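Local coordinates for beta-Ala-His dipeptidase (Homo sapiens, PDB 3DLJ), which hydrolyses Xaa-His dipeptides, above all carnosine and anserine, as a secreted, zinc-dependent homodimeric peptidase of the M20 family, at residues 27-30 / 31-35; 147-150 / 151-155. All coordinates share one frame; numbering follows the deposited sequence.

Interaction 1 of 2, residues 27-30 / 31-35; sequences FVQT and LKEWV
The last two turns of the helix at residues 24-35 are a compact example of how one alpha-helix uses i to i+4 spacing twice, with Gln29 meeting Glu33 on a polar side and Thr30 meeting Trp34 on an apolar one. On the polar side, Gln29 NE2 donates to Glu33 OE1 at 3.0 Å, and the N-H points almost straight at its acceptor (173°). The carboxylate oxygen lies in the plane of the amide, whereas the amide nitrogen comes to the anti side of OE1 and somewhat out of the carboxylate plane, so the two flat groups are steeply turned against each other. A bend in the glutamine chain at CB-CG (chi2 70°) brings its amide round to this neighbour. Its other end, OE1, rests 3.8 Å from Lys32 CD, a contact with the lysine's aliphatic part.

On the second side, Thr30 CG2 sits over a face of the Trp34 indole as a CH-pi contact, 4.1 Å from the centroid of the five-membered ring and 28° off its normal. The same rotamer that puts the methyl here turns the hydroxyl back along the helix, where OG1 bonds Glu26 O. Beneath both pairs runs the regular backbone ladder, including Trp34 N to Thr30 O at 2.8 Å.

Around these turns, the Trp34 ring packs on Met55, Val58, Ala59 and Thr62 of helix 46-65, Phe27 and Leu31 lean on helix 464-482, and the Trp34 carbonyl receives Lys145 NZ from helix 141-160.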
loop_
_atom_site.group_PDB
_atom_site.type_symbol
_atom_site.label_atom_id
_atom_site.label_comp_id
_atom_site.label_asym_id
_atom_site.label_seq_id
_atom_site.Cartn_x
_atom_site.Cartn_y
_atom_site.Cartn_z
ATOM N N PHE A 27 -5.181 19.925 12.850
ATOM C CA PHE A 27 -4.634 18.646 12.425
ATOM C C PHE A 27 -4.866 18.511 10.905
ATOM O O PHE A 27 -4.029 18.003 10.213
ATOM C CB PHE A 27 -5.271 17.464 13.185
ATOM C CG PHE A 27 -4.853 17.322 14.665
ATOM C CD1 PHE A 27 -3.767 18.013 15.194
ATOM C CD2 PHE A 27 -5.549 16.442 15.505
ATOM C CE1 PHE A 27 -3.380 17.848 16.517
ATOM C CE2 PHE A 27 -5.181 16.264 16.822
ATOM C CZ PHE A 27 -4.096 16.970 17.348
ATOM N N VAL A 28 -6.027 18.969 10.429
ATOM C CA VAL A 28 -6.452 18.937 9.029
ATOM C C VAL A 28 -5.691 19.952 8.176
ATOM O O VAL A 28 -5.471 19.720 6.991
ATOM C CB VAL A 28 -7.995 19.217 8.895
ATOM C CG1 VAL A 28 -8.390 19.534 7.439
ATOM C CG2 VAL A 28 -8.811 18.048 9.420
ATOM N N GLN A 29 -5.280 21.069 8.775
ATOM C CA GLN A 29 -4.469 22.039 8.064
ATOM C C GLN A 29 -3.033 21.540 7.928
ATOM O O GLN A 29 -2.409 21.775 6.904
ATOM C CB GLN A 29 -4.516 23.423 8.752
ATOM C CG GLN A 29 -3.505 24.418 8.227
ATOM C CD GLN A 29 -3.812 24.899 6.808
ATOM O OE1 GLN A 29 -4.970 24.971 6.390
ATOM N NE2 GLN A 29 -2.764 25.237 6.069
ATOM N N THR A 30 -2.500 20.866 8.948
ATOM C CA THR A 30 -1.183 20.254 8.792
ATOM C C THR A 30 -1.216 19.225 7.654
ATOM O O THR A 30 -0.313 19.195 6.819
ATOM C CB THR A 30 -0.675 19.599 10.067
ATOM O OG1 THR A 30 -0.608 20.588 11.099
ATOM C CG2 THR A 30 0.718 19.015 9.844
ATOM N N LEU A 31 -2.272 18.417 7.589
ATOM C CA LEU A 31 -2.369 17.467 6.499
ATOM C C LEU A 31 -2.406 18.168 5.132
ATOM O O LEU A 31 -1.740 17.735 4.199
ATOM C CB LEU A 31 -3.554 16.513 6.706
ATOM C CG LEU A 31 -3.769 15.453 5.620
ATOM C CD1 LEU A 31 -2.518 14.592 5.424
ATOM C CD2 LEU A 31 -5.008 14.581 5.941
ATOM N N LYS A 32 -3.194 19.236 5.019
ATOM C CA LYS A 32 -3.247 20.073 3.817
ATOM C C LYS A 32 -1.838 20.546 3.399
ATOM O O LYS A 32 -1.474 20.471 2.219
ATOM C CB LYS A 32 -4.175 21.279 4.057
ATOM C CG LYS A 32 -4.366 22.199 2.840
ATOM C CD LYS A 32 -5.511 23.194 3.090
ATOM C CE LYS A 32 -6.125 23.704 1.770
ATOM N NZ LYS A 32 -5.405 24.902 1.253
ATOM N N GLU A 33 -1.050 20.988 4.385
ATOM C CA GLU A 33 0.334 21.422 4.166
ATOM C C GLU A 33 1.256 20.280 3.780
ATOM O O GLU A 33 2.132 20.466 2.946
ATOM C CB GLU A 33 0.894 22.126 5.392
ATOM C CG GLU A 33 0.268 23.484 5.662
ATOM C CD GLU A 33 0.543 23.993 7.069
ATOM O OE1 GLU A 33 -0.064 25.020 7.437
ATOM O OE2 GLU A 33 1.348 23.378 7.817
ATOM N N TRP A 34 1.089 19.105 4.378
ATOM C CA TRP A 34 1.947 17.968 3.993
ATOM C C TRP A 34 1.610 17.431 2.588
ATOM O O TRP A 34 2.497 17.079 1.851
ATOM C CB TRP A 34 1.941 16.845 5.049
ATOM C CG TRP A 34 2.790 17.126 6.266
ATOM C CD1 TRP A 34 3.075 18.348 6.806
ATOM C CD2 TRP A 34 3.396 16.151 7.138
ATOM N NE1 TRP A 34 3.842 18.200 7.935
ATOM C CE2 TRP A 34 4.058 16.866 8.165
ATOM C CE3 TRP A 34 3.445 14.747 7.147
ATOM C CZ2 TRP A 34 4.778 16.230 9.185
ATOM C CZ3 TRP A 34 4.164 14.106 8.165
ATOM C CH2 TRP A 34 4.820 14.855 9.171
ATOM N N VAL A 35 0.326 17.394 2.248
ATOM C CA VAL A 35 -0.172 16.978 0.939
ATOM C C VAL A 35 0.301 17.900 -0.216
ATOM O O VAL A 35 0.549 17.437 -1.329
ATOM C CB VAL A 35 -1.751 16.857 0.964
ATOM C CG1 VAL A 35 -2.351 16.960 -0.460
ATOM C CG2 VAL A 35 -2.188 15.548 1.659
#

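Interaction 2 of 2, residues 147-150 / 151-155; sequences PVLA and WINAV
Val148 and Ile152, and Leu149 and Asn153, meet one turn apart inside helix 141-160 of the M20 catalytic domain, in a buried part of the helix close to the zinc site. The helix is kinked at Pro147, whose ring nitrogen has no hydrogen to give to the preceding turn; the carbonyl of the same residue resumes the ladder. The second segment opens with Trp151, whose N bonds Pro147 O at 3.2 Å. The Trp151 side chain swings off the helix into an aromatic cluster, its CG turned opposite the backbone N (chi1 -177°), and stacks on Phe107 while meeting Phe474 and Phe478 edge to face.

Ile152 continues on another side of the helix. Its CD1 reaches back along Val148, coming to 3.8 Å from CG1, and the two branched side chains run side by side in the same direction.

Asn153 folds over the turn before it: CB is 3.1 Å from Leu149 O, and ND2 lies 4.1 Å from Leu149 CB. Asn153 N bonds Leu149 O in the ordinary helical pattern; ND2 also lies near that oxygen, but at an angle too poor for a bond. The side chain packs further against Phe27 of helix 24-35 and Tyr467 of helix 464-482. With an alanine here the carboxamide is gone, which would probably open a gap between those two aromatic residues and the Leu149 turn.

Ala154, small and buried, closes the sequence of contacts: its N bonds Ala150 O at 3.0 Å, and its CB stands 3.5 Å from the same oxygen.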
loop_
_atom_site.group_PDB
_atom_site.type_symbol
_atom_site.label_atom_id
_atom_site.label_comp_id
_atom_site.label_asym_id
_atom_site.label_seq_id
_atom_site.Cartn_x
_atom_site.Cartn_y
_atom_site.Cartn_z
ATOM N N PRO A 147 -2.543 8.843 7.863
ATOM C CA PRO A 147 -2.213 7.980 9.001
ATOM C C PRO A 147 -0.855 8.253 9.684
ATOM O O PRO A 147 -0.732 8.054 10.889
ATOM C CB PRO A 147 -2.287 6.552 8.399
ATOM C CG PRO A 147 -3.110 6.677 7.194
ATOM C CD PRO A 147 -2.719 8.049 6.630
ATOM N N VAL A 148 0.146 8.717 8.956
ATOM C CA VAL A 148 1.383 9.140 9.625
ATOM C C VAL A 148 1.112 10.316 10.560
ATOM O O VAL A 148 1.594 10.341 11.703
ATOM C CB VAL A 148 2.548 9.470 8.648
ATOM C CG1 VAL A 148 3.746 10.060 9.401
ATOM C CG2 VAL A 148 2.980 8.234 7.895
ATOM N N LEU A 149 0.330 11.282 10.082
ATOM C CA LEU A 149 0.021 12.484 10.880
ATOM C C LEU A 149 -0.914 12.188 12.024
ATOM O O LEU A 149 -0.798 12.808 13.060
ATOM C CB LEU A 149 -0.530 13.614 10.005
ATOM C CG LEU A 149 0.565 14.468 9.347
ATOM C CD1 LEU A 149 -0.024 15.426 8.295
ATOM C CD2 LEU A 149 1.359 15.250 10.416
ATOM N N ALA A 150 -1.845 11.257 11.830
ATOM C CA ALA A 150 -2.748 10.831 12.885
ATOM C C ALA A 150 -1.979 10.261 14.085
ATOM O O ALA A 150 -2.309 10.572 15.241
ATOM C CB ALA A 150 -3.755 9.829 12.363
ATOM N N TRP A 151 -0.965 9.445 13.793
ATOM C CA TRP A 151 -0.016 8.907 14.778
ATOM C C TRP A 151 0.784 10.006 15.439
ATOM O O TRP A 151 0.861 10.063 16.675
ATOM C CB TRP A 151 0.947 7.883 14.114
ATOM C CG TRP A 151 1.916 7.218 15.067
ATOM C CD1 TRP A 151 3.165 7.668 15.408
ATOM C CD2 TRP A 151 1.728 5.980 15.795
ATOM N NE1 TRP A 151 3.757 6.802 16.309
ATOM C CE2 TRP A 151 2.911 5.753 16.549
ATOM C CE3 TRP A 151 0.690 5.031 15.865
ATOM C CZ2 TRP A 151 3.081 4.623 17.371
ATOM C CZ3 TRP A 151 0.863 3.898 16.692
ATOM C CH2 TRP A 151 2.046 3.713 17.425
ATOM N N ILE A 152 1.373 10.887 14.621
ATOM C CA ILE A 152 2.148 12.027 15.135
ATOM C C ILE A 152 1.284 12.986 15.969
ATOM O O ILE A 152 1.725 13.487 17.015
ATOM C CB ILE A 152 2.900 12.793 14.000
ATOM C CG1 ILE A 152 4.128 11.993 13.535
ATOM C CG2 ILE A 152 3.294 14.220 14.459
ATOM C CD1 ILE A 152 4.739 12.460 12.190
ATOM N N ASN A 153 0.067 13.253 15.498
ATOM C CA ASN A 153 -0.853 14.139 16.202
ATOM C C ASN A 153 -1.270 13.555 17.559
ATOM O O ASN A 153 -1.295 14.281 18.529
ATOM C CB ASN A 153 -2.077 14.492 15.332
ATOM C CG ASN A 153 -1.714 15.358 14.102
ATOM O OD1 ASN A 153 -0.692 15.997 14.076
ATOM N ND2 ASN A 153 -2.574 15.370 13.098
ATOM N N ALA A 154 -1.588 12.251 17.623
ATOM C CA ALA A 154 -1.800 11.555 18.905
ATOM C C ALA A 154 -0.672 11.803 19.933
ATOM O O ALA A 154 -0.941 12.150 21.095
ATOM C CB ALA A 154 -2.029 10.038 18.692
ATOM N N VAL A 155 0.572 11.591 19.515
ATOM C CA VAL A 155 1.742 11.859 20.361
ATOM C C VAL A 155 1.775 13.313 20.813
ATOM O O VAL A 155 2.048 13.598 21.974
ATOM C CB VAL A 155 3.084 11.526 19.646
ATOM C CG1 VAL A 155 4.260 12.025 20.480
ATOM C CG2 VAL A 155 3.223 10.042 19.414
#

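From the N terminus, the chain first forms interaction 1 in helix 24-35 and, more than a hundred residues later, interaction 2 in helix 141-160. Each lies within a single helix, so neither closes a loop, and in series they neither nest nor cross. Their relation is spatial: the centres are about 12 Å apart and the helices touch. Leu149 CD1 comes to 3.6 Å from Leu31 CA, and Ile152 CD1 lies 3.9 Å from Trp34 CH2, so Trp34, paired with Thr30 in its own helix, also meets Ile152, paired with Val148 in the other. Together they join helix 24-35, near the amino terminus, to the helix that supplies the zinc ligand Asp143, with helix 464-482 packing against both.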